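Local coordinates for putative lipoprotein (Bacteroides thetaiotaomicron, PDB 4Q1Z) that is of unknown function but, as a putative two-domain lipoprotein of the DUF4876 family, is probably tethered to a bacterial membrane, at residues L343-K348 and D376-G381; I109-Y114 and E133-S138; T259-G264 and A338-L343. One frame throughout, in Å; residues are numbered along the deposited sequence.

Interaction 1: L343-K348 and D376-G381; sequences LGIARK and DDFERG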
loop_
_atom_site.group_PDB
_atom_site.type_symbol
_atom_site.label_atom_id
_atom_site.label_comp_id
_atom_site.label_asym_id
_atom_site.label_seq_id
_atom_site.Cartn_x
_atom_site.Cartn_y
_atom_site.Cartn_z
ATOM N N LEU A 343 -11.828 -5.522 15.648
ATOM C CA LEU A 343 -10.429 -5.847 15.383
ATOM C C LEU A 343 -10.140 -5.790 13.892
ATOM O O LEU A 343 -10.994 -6.115 13.049
ATOM C CB LEU A 343 -10.047 -7.234 15.946
ATOM C CG LEU A 343 -10.323 -7.503 17.447
ATOM C CD1 LEU A 343 -9.938 -8.917 17.825
ATOM C CD2 LEU A 343 -9.619 -6.503 18.358
ATOM N N GLY A 344 -8.921 -5.377 13.577
ATOM C CA GLY A 344 -8.496 -5.265 12.199
ATOM C C GLY A 344 -7.244 -6.045 11.887
ATOM O O GLY A 344 -6.879 -6.986 12.601
ATOM N N ILE A 345 -6.597 -5.641 10.790
ATOM C CA ILE A 345 -5.376 -6.228 10.251
ATOM C C ILE A 345 -4.366 -5.083 10.005
ATOM O O ILE A 345 -4.739 -3.968 9.634
ATOM C CB ILE A 345 -5.661 -7.095 8.970
ATOM C CG1 ILE A 345 -6.352 -6.276 7.847
ATOM C CG2 ILE A 345 -6.453 -8.400 9.313
ATOM C CD1 ILE A 345 -6.243 -6.804 6.476
ATOM N N ALA A 346 -3.099 -5.350 10.269
ATOM C CA ALA A 346 -2.058 -4.354 10.109
ATOM C C ALA A 346 -0.844 -4.980 9.404
ATOM O O ALA A 346 -0.413 -6.061 9.781
ATOM C CB ALA A 346 -1.675 -3.782 11.477
ATOM N N ARG A 347 -0.317 -4.322 8.369
ATOM C CA ARG A 347 0.852 -4.816 7.626
ATOM C C ARG A 347 2.088 -4.795 8.521
ATOM O O ARG A 347 2.286 -3.840 9.284
ATOM C CB ARG A 347 1.071 -3.973 6.372
ATOM C CG ARG A 347 1.957 -4.582 5.322
ATOM C CD ARG A 347 1.545 -4.124 3.926
ATOM N NE ARG A 347 1.720 -5.254 3.024
ATOM C CZ ARG A 347 0.890 -5.614 2.066
ATOM N NH1 ARG A 347 -0.161 -4.868 1.779
ATOM N NH2 ARG A 347 1.115 -6.712 1.371
ATOM N N LYS A 348 2.886 -5.882 8.456
ATOM C CA LYS A 348 4.122 -6.062 9.219
ATOM C C LYS A 348 5.209 -5.199 8.653
ATOM O O LYS A 348 5.255 -4.986 7.445
ATOM C CB LYS A 348 4.590 -7.537 9.191
ATOM C CG LYS A 348 3.736 -8.504 9.995
ATOM C CD LYS A 348 4.233 -9.930 9.760
ATOM C CE LYS A 348 3.251 -10.968 10.240
ATOM N NZ LYS A 348 3.647 -12.320 9.779
ATOM N N ASP A 376 1.024 -13.987 5.457
ATOM C CA ASP A 376 2.363 -13.675 5.921
ATOM C C ASP A 376 2.621 -12.189 6.200
ATOM O O ASP A 376 3.425 -11.878 7.089
ATOM C CB ASP A 376 3.396 -14.154 4.870
ATOM C CG ASP A 376 3.359 -15.625 4.443
ATOM O OD1 ASP A 376 2.704 -16.447 5.149
ATOM O OD2 ASP A 376 4.024 -15.969 3.429
ATOM N N ASP A 377 2.012 -11.284 5.426
ATOM C CA ASP A 377 2.298 -9.848 5.527
ATOM C C ASP A 377 1.486 -9.089 6.585
ATOM O O ASP A 377 1.872 -7.972 6.942
ATOM C CB ASP A 377 2.082 -9.172 4.155
ATOM C CG ASP A 377 2.897 -9.743 3.004
ATOM O OD1 ASP A 377 3.870 -10.489 3.270
ATOM O OD2 ASP A 377 2.538 -9.481 1.842
ATOM N N PHE A 378 0.388 -9.670 7.088
ATOM C CA PHE A 378 -0.452 -8.965 8.039
ATOM C C PHE A 378 -0.548 -9.590 9.416
ATOM O O PHE A 378 -0.760 -10.796 9.548
ATOM C CB PHE A 378 -1.881 -8.833 7.486
ATOM C CG PHE A 378 -1.994 -7.806 6.387
ATOM C CD1 PHE A 378 -1.701 -8.139 5.069
ATOM C CD2 PHE A 378 -2.377 -6.502 6.672
ATOM C CE1 PHE A 378 -1.750 -7.176 4.066
ATOM C CE2 PHE A 378 -2.463 -5.545 5.659
ATOM C CZ PHE A 378 -2.147 -5.887 4.364
ATOM N N GLU A 379 -0.485 -8.729 10.442
ATOM C CA GLU A 379 -0.791 -9.080 11.811
ATOM C C GLU A 379 -2.313 -9.100 11.875
ATOM O O GLU A 379 -2.950 -8.148 11.406
ATOM C CB GLU A 379 -0.184 -8.077 12.822
ATOM C CG GLU A 379 1.301 -8.254 13.093
ATOM C CD GLU A 379 1.707 -9.543 13.789
ATOM O OE1 GLU A 379 0.845 -10.171 14.452
ATOM O OE2 GLU A 379 2.902 -9.908 13.693
ATOM N N ARG A 380 -2.892 -10.188 12.414
ATOM C CA ARG A 380 -4.330 -10.399 12.491
ATOM C C ARG A 380 -4.908 -10.135 13.872
ATOM O O ARG A 380 -4.271 -10.449 14.881
ATOM C CB ARG A 380 -4.646 -11.838 12.105
ATOM C CG ARG A 380 -4.344 -12.165 10.664
ATOM C CD ARG A 380 -4.742 -13.574 10.359
ATOM N NE ARG A 380 -3.942 -14.542 11.107
ATOM C CZ ARG A 380 -2.797 -15.062 10.677
ATOM N NH1 ARG A 380 -2.292 -14.698 9.500
ATOM N NH2 ARG A 380 -2.151 -15.953 11.415
ATOM N N GLY A 381 -6.133 -9.607 13.889
ATOM C CA GLY A 381 -6.891 -9.314 15.099
ATOM C C GLY A 381 -6.291 -8.270 16.017
ATOM O O GLY A 381 -6.372 -8.416 17.236
HETATM O O HOH W 1 0.678 -13.487 10.854
#
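Arg347 and Asp377 lie side by side and form a salt bridge, NH2 of Arg347 standing 3.1 Å from OD2 of Asp377. The oxygen is met on its anti side, 25° out of the carboxylate plane, and the bond is bent, with 141° at the hydrogen. CE1 of Phe378 sits over the centre of one face of the Arg347 guanidinium, the two planes steeply inclined; NH1 of Arg347 comes within 3.4 Å of CZ of Phe378. Arg347 reaches this place with CG anti to the backbone N (chi1 -163°) and a chain bent at chi2 and chi3. Ile345 meets Phe378 at a slant, its CD1 3.9 Å from CD2 of Phe378.

Beneath these groups the strands 344-347 and 378-380 pair antiparallel, Ala346 and Glu379 exchanging both backbone bonds. Beyond Arg347, the backbone N of Lys348 hydrogen-bonds O of Asp377, and the extended Lys348 side chain carries NZ to a second hydrogen bond, 2.7 Å from O of Asp376, above the carbonyl plane. Asp370, Asp309, Gln369 and the carbonyl of Phe110 also grip the Arg347 guanidinium, while Thr371 and Gln369 hold OD1 of Asp377. A methionine in place of Arg347 would probably leave Asp377, Asp370 and Asp309 without their shared positive partner. Such a buried guanidinium, ringed by carboxylates and carbonyls, is likely to offset their negative charge where the sheet's edge strand meets the short helix.

Interaction 2: I109-Y114 and E133-S138; sequences IFKEIY and EIYNNS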
loop_
_atom_site.group_PDB
_atom_site.type_symbol
_atom_site.label_atom_id
_atom_site.label_comp_id
_atom_site.label_asym_id
_atom_site.label_seq_id
_atom_site.Cartn_x
_atom_site.Cartn_y
_atom_site.Cartn_z
ATOM N N ILE A 109 1.247 0.738 -0.744
ATOM C CA ILE A 109 0.573 -0.440 -0.173
ATOM C C ILE A 109 -0.499 -0.107 0.869
ATOM O O ILE A 109 -0.545 1.010 1.400
ATOM C CB ILE A 109 1.630 -1.449 0.420
ATOM C CG1 ILE A 109 2.703 -0.802 1.343
ATOM C CG2 ILE A 109 2.310 -2.234 -0.690
ATOM C CD1 ILE A 109 2.344 -0.585 2.862
ATOM N N PHE A 110 -1.356 -1.114 1.151
ATOM C CA PHE A 110 -2.386 -1.131 2.203
ATOM C C PHE A 110 -1.655 -1.355 3.512
ATOM O O PHE A 110 -1.100 -2.438 3.718
ATOM C CB PHE A 110 -3.411 -2.261 1.943
ATOM C CG PHE A 110 -4.522 -1.941 0.962
ATOM C CD1 PHE A 110 -5.554 -1.066 1.310
ATOM C CD2 PHE A 110 -4.582 -2.570 -0.278
ATOM C CE1 PHE A 110 -6.588 -0.784 0.408
ATOM C CE2 PHE A 110 -5.610 -2.285 -1.178
ATOM C CZ PHE A 110 -6.605 -1.391 -0.834
ATOM N N LYS A 111 -1.569 -0.335 4.355
ATOM C CA LYS A 111 -0.824 -0.423 5.626
ATOM C C LYS A 111 -1.675 -1.062 6.776
ATOM O O LYS A 111 -1.179 -1.873 7.568
ATOM C CB LYS A 111 -0.347 0.992 6.017
ATOM C CG LYS A 111 0.593 1.050 7.197
ATOM C CD LYS A 111 1.026 2.485 7.451
ATOM C CE LYS A 111 1.353 2.745 8.893
ATOM N NZ LYS A 111 0.181 2.537 9.770
ATOM N N GLU A 112 -2.928 -0.615 6.897
ATOM C CA GLU A 112 -3.861 -1.033 7.928
ATOM C C GLU A 112 -5.241 -1.002 7.335
ATOM O O GLU A 112 -5.547 -0.061 6.594
ATOM C CB GLU A 112 -3.751 -0.095 9.154
ATOM C CG GLU A 112 -4.679 -0.449 10.316
ATOM C CD GLU A 112 -4.031 -0.538 11.688
ATOM O OE1 GLU A 112 -2.845 -0.159 11.823
ATOM O OE2 GLU A 112 -4.710 -1.015 12.625
ATOM N N ILE A 113 -6.068 -2.037 7.649
ATOM C CA ILE A 113 -7.457 -2.177 7.192
ATOM C C ILE A 113 -8.359 -2.640 8.360
ATOM O O ILE A 113 -8.031 -3.607 9.060
ATOM C CB ILE A 113 -7.578 -3.153 5.953
ATOM C CG1 ILE A 113 -6.642 -2.738 4.777
ATOM C CG2 ILE A 113 -9.044 -3.277 5.491
ATOM C CD1 ILE A 113 -6.484 -3.769 3.616
ATOM N N TYR A 114 -9.506 -1.952 8.554
ATOM C CA TYR A 114 -10.492 -2.315 9.571
ATOM C C TYR A 114 -11.844 -2.416 8.880
ATOM O O TYR A 114 -12.283 -1.445 8.279
ATOM C CB TYR A 114 -10.463 -1.327 10.732
ATOM C CG TYR A 114 -11.596 -1.471 11.726
ATOM C CD1 TYR A 114 -11.897 -2.708 12.305
ATOM C CD2 TYR A 114 -12.313 -0.360 12.154
ATOM C CE1 TYR A 114 -12.909 -2.832 13.255
ATOM C CE2 TYR A 114 -13.334 -0.479 13.086
ATOM C CZ TYR A 114 -13.639 -1.717 13.623
ATOM O OH TYR A 114 -14.651 -1.815 14.541
ATOM N N GLU A 133 -6.061 2.299 5.199
ATOM C CA GLU A 133 -4.928 3.206 5.287
ATOM C C GLU A 133 -3.867 2.749 4.291
ATOM O O GLU A 133 -3.402 1.623 4.347
ATOM C CB GLU A 133 -4.408 3.305 6.715
ATOM C CG GLU A 133 -3.235 4.251 6.873
ATOM C CD GLU A 133 -2.764 4.502 8.294
ATOM O OE1 GLU A 133 -3.569 4.329 9.238
ATOM O OE2 GLU A 133 -1.577 4.866 8.460
ATOM N N ILE A 134 -3.557 3.640 3.346
ATOM C CA ILE A 134 -2.630 3.565 2.212
ATOM C C ILE A 134 -1.353 4.295 2.624
ATOM O O ILE A 134 -1.450 5.374 3.184
ATOM C CB ILE A 134 -3.390 4.223 1.005
ATOM C CG1 ILE A 134 -4.448 3.295 0.448
ATOM C CG2 ILE A 134 -2.514 4.806 -0.092
ATOM C CD1 ILE A 134 -3.949 1.875 0.336
ATOM N N TYR A 135 -0.171 3.698 2.393
ATOM C CA TYR A 135 1.126 4.261 2.799
ATOM C C TYR A 135 2.100 4.380 1.625
ATOM O O TYR A 135 2.204 3.465 0.802
ATOM C CB TYR A 135 1.737 3.369 3.905
ATOM C CG TYR A 135 3.073 3.791 4.504
ATOM C CD1 TYR A 135 3.140 4.762 5.501
ATOM C CD2 TYR A 135 4.250 3.113 4.179
ATOM C CE1 TYR A 135 4.356 5.109 6.100
ATOM C CE2 TYR A 135 5.474 3.460 4.760
ATOM C CZ TYR A 135 5.519 4.447 5.733
ATOM O OH TYR A 135 6.717 4.783 6.327
ATOM N N ASN A 136 2.837 5.507 1.570
ATOM C CA ASN A 136 3.887 5.691 0.580
ATOM C C ASN A 136 5.120 5.018 1.154
ATOM O O ASN A 136 5.781 5.563 2.054
ATOM C CB ASN A 136 4.117 7.151 0.231
ATOM C CG ASN A 136 5.186 7.383 -0.825
ATOM O OD1 ASN A 136 5.945 6.486 -1.205
ATOM N ND2 ASN A 136 5.269 8.602 -1.330
ATOM N N ASN A 137 5.368 3.785 0.681
ATOM C CA ASN A 137 6.463 2.912 1.118
ATOM C C ASN A 137 7.741 3.101 0.242
ATOM O O ASN A 137 8.783 2.512 0.531
ATOM C CB ASN A 137 5.946 1.468 1.042
ATOM C CG ASN A 137 6.556 0.483 1.983
ATOM O OD1 ASN A 137 6.724 0.729 3.183
ATOM N ND2 ASN A 137 6.833 -0.692 1.458
ATOM N N SER A 138 7.652 3.968 -0.789
ATOM C CA SER A 138 8.689 4.234 -1.778
ATOM C C SER A 138 9.726 5.340 -1.362
ATOM O O SER A 138 9.606 5.991 -0.312
ATOM C CB SER A 138 8.037 4.585 -3.117
ATOM O OG SER A 138 7.793 5.970 -3.311
HETATM O O HOH W 2 -2.215 2.487 10.882
#
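Lys111 and Glu112 both face Glu133 in a classic beta bulge, which shifts the antiparallel pairing of strands 108-114 and 131-136 by one residue. O of Glu133 takes the amide of Lys111 at 2.7 Å and, weakly, that of Glu112. Before the bulge Ile109 and Tyr135 form a regular hydrogen-bonded pair.

Packing is closest on the apolar face, where Phe110 and Ile134 run side by side. CD1 of Ile134 lies over the phenyl face as a CH-pi contact, 3.9 Å from the Phe110 ring centroid, and Tyr266 and Ile268 of strand 265-269 pack against this face.

The face carrying Glu112, Glu133 and Tyr135 is more polar and takes in a water, though it is still buried. There the aliphatic part of Lys111 leans against Tyr135, CD of the lysine 3.7 Å from CD1 of the ring. The water lies 2.9 Å from OE1 of Glu112 and 2.8 Å from OE1 of Glu133, placed to donate to either. Arg388 pairs with Glu112 and accepts from Lys111 through its carbonyl, while Ser195 bonds Glu133. Lys111 extends alongside Glu133, its CG anti to the backbone N (chi1 -172°), and turns at chi4 to bring NZ into a salt bridge from above the carboxylate plane, 3.2 Å from OE2 of Glu133.

Interaction 3: T259-G264 and A338-L343; sequences TSVFGG and ATYCGL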
loop_
_atom_site.group_PDB
_atom_site.type_symbol
_atom_site.label_atom_id
_atom_site.label_comp_id
_atom_site.label_asym_id
_atom_site.label_seq_id
_atom_site.Cartn_x
_atom_site.Cartn_y
_atom_site.Cartn_z
ATOM N N THR A 259 -18.222 -2.849 2.686
ATOM C CA THR A 259 -17.535 -4.047 2.207
ATOM C C THR A 259 -17.859 -5.184 3.248
ATOM O O THR A 259 -18.306 -4.897 4.352
ATOM C CB THR A 259 -16.040 -3.767 1.929
ATOM O OG1 THR A 259 -15.323 -3.438 3.119
ATOM C CG2 THR A 259 -15.839 -2.678 0.889
ATOM N N SER A 260 -17.722 -6.458 2.863
ATOM C CA SER A 260 -18.026 -7.617 3.721
ATOM C C SER A 260 -17.396 -7.514 5.127
ATOM O O SER A 260 -16.172 -7.366 5.253
ATOM C CB SER A 260 -17.559 -8.905 3.046
ATOM O OG SER A 260 -18.244 -10.033 3.556
ATOM N N VAL A 261 -18.247 -7.590 6.179
ATOM C CA VAL A 261 -17.815 -7.585 7.586
ATOM C C VAL A 261 -17.106 -8.957 7.878
ATOM O O VAL A 261 -16.434 -9.109 8.904
ATOM C CB VAL A 261 -18.956 -7.237 8.596
ATOM C CG1 VAL A 261 -19.532 -5.837 8.336
ATOM C CG2 VAL A 261 -20.066 -8.290 8.599
ATOM N N PHE A 262 -17.200 -9.921 6.929
ATOM C CA PHE A 262 -16.487 -11.199 6.988
ATOM C C PHE A 262 -15.118 -11.132 6.318
ATOM O O PHE A 262 -14.457 -12.143 6.232
ATOM C CB PHE A 262 -17.283 -12.284 6.272
ATOM C CG PHE A 262 -18.564 -12.698 6.930
ATOM C CD1 PHE A 262 -18.553 -13.500 8.066
ATOM C CD2 PHE A 262 -19.789 -12.324 6.391
ATOM C CE1 PHE A 262 -19.751 -13.901 8.673
ATOM C CE2 PHE A 262 -20.989 -12.737 6.985
ATOM C CZ PHE A 262 -20.962 -13.526 8.121
ATOM N N GLY A 263 -14.731 -9.989 5.781
ATOM C CA GLY A 263 -13.499 -9.837 5.029
ATOM C C GLY A 263 -13.809 -9.694 3.559
ATOM O O GLY A 263 -14.510 -10.527 2.961
ATOM N N GLY A 264 -13.314 -8.602 2.995
ATOM C CA GLY A 264 -13.449 -8.301 1.576
ATOM C C GLY A 264 -12.119 -8.467 0.879
ATOM O O GLY A 264 -11.095 -8.651 1.542
ATOM N N ALA A 338 -13.935 -13.202 13.199
ATOM C CA ALA A 338 -15.271 -12.890 13.701
ATOM C C ALA A 338 -15.786 -11.592 13.134
ATOM O O ALA A 338 -14.996 -10.746 12.718
ATOM C CB ALA A 338 -15.254 -12.809 15.219
ATOM N N THR A 339 -17.116 -11.435 13.122
ATOM C CA THR A 339 -17.748 -10.195 12.728
ATOM C C THR A 339 -18.030 -9.391 13.999
ATOM O O THR A 339 -18.280 -9.968 15.070
ATOM C CB THR A 339 -19.014 -10.421 11.887
ATOM O OG1 THR A 339 -20.040 -11.075 12.645
ATOM C CG2 THR A 339 -18.732 -11.137 10.593
ATOM N N TYR A 340 -17.950 -8.086 13.859
ATOM C CA TYR A 340 -18.291 -7.144 14.894
ATOM C C TYR A 340 -17.513 -7.339 16.166
ATOM O O TYR A 340 -18.064 -7.265 17.227
ATOM C CB TYR A 340 -19.795 -7.135 15.144
ATOM C CG TYR A 340 -20.584 -6.773 13.924
ATOM C CD1 TYR A 340 -20.672 -5.477 13.491
ATOM C CD2 TYR A 340 -21.201 -7.732 13.187
ATOM C CE1 TYR A 340 -21.375 -5.153 12.360
ATOM C CE2 TYR A 340 -21.902 -7.416 12.062
ATOM C CZ TYR A 340 -21.978 -6.127 11.653
ATOM O OH TYR A 340 -22.687 -5.835 10.539
ATOM N N CYS A 341 -16.214 -7.561 16.036
ATOM C CA CYS A 341 -15.330 -7.761 17.181
ATOM C C CYS A 341 -14.404 -6.556 17.415
ATOM O O CYS A 341 -13.688 -6.526 18.421
ATOM C CB CYS A 341 -14.545 -9.067 17.071
ATOM S SG CYS A 341 -13.433 -9.165 15.659
ATOM N N GLY A 342 -14.481 -5.565 16.525
ATOM C CA GLY A 342 -13.717 -4.325 16.603
ATOM C C GLY A 342 -12.232 -4.511 16.435
ATOM O O GLY A 342 -11.457 -3.772 17.036
ATOM N N LEU A 343 -11.828 -5.522 15.648
ATOM C CA LEU A 343 -10.429 -5.847 15.383
ATOM C C LEU A 343 -10.140 -5.790 13.892
ATOM O O LEU A 343 -10.994 -6.115 13.049
ATOM C CB LEU A 343 -10.047 -7.234 15.946
ATOM C CG LEU A 343 -10.323 -7.503 17.447
ATOM C CD1 LEU A 343 -9.938 -8.917 17.825
ATOM C CD2 LEU A 343 -9.619 -6.503 18.358
HETATM O O HOH W 3 -14.729 -10.981 9.986
#
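Val261 and Phe262 meet Thr339 and Tyr340 where two surface loops touch, and apolar contact does most of the work. The methyl CG2 of Thr339 lies at the centre of it, touching both residues of the other loop. It sits over one face of the Phe262 ring, offset toward the rim, in a CH-pi contact 3.8 Å from the ring centroid. The same methyl is 3.7 Å from CG2 of Val261. Thr339 presents it because its first torsion (chi1 65°) places OG1 between the backbone N and the carbonyl carbon, leaving CG2 anti to that carbon and directed at the other loop. Val261 in turn spreads both of its methyls against Tyr340: CG2 of Val261 lies 4.0 Å from CE2 of the ring, and CG1 of Val261 is 3.8 Å from OH. The two side chains cross obliquely, the valine methyls meeting the hydroxyl end of Tyr340.

Polar contact between the loops is carried by water, with no direct hydrogen bond across them. One water lies 2.8 Å from O of Val261 and 2.8 Å from O of Ala338, within donating distance and angle of both carbonyls.

Backbone shape sets up the first loop. Residues 260-263 form a type I beta turn closed by the bond from N of Gly263 to O of Ser260, with Val261 and Phe262 at its two central positions.

The turn immediately precedes strand 265-269, to which Gly264 leads, and Gly264 pairs through its backbone with Ala313, just beyond strand 307-312. The other loop leads into strand 344-347, with Tyr340 and Gly342 bonded through their backbones to Cys116 and Gly117, just past strand 108-114.

In the fold
Interactions 1 and 2 belong to one mixed sheet, in which strands 344-347 and 108-114 are neighbours: Arg347 N and Ile345 N reach Lys111 O and Ile113 O. Interaction 2 is fully buried near the centre of the chain, whereas interaction 1, at the outermost strand, is only partly buried. Both combine backbone pairing with a salt bridge and an apolar face, and a classic bulge interrupts the pairing in interaction 2. Interaction 3 lies at the surface, joins loops without direct hydrogen bonds and relies on methyl and ring contacts plus a water. Leu343 belongs to both 338-343 and 343-348, and Tyr114 packs on Gly342 and Leu343.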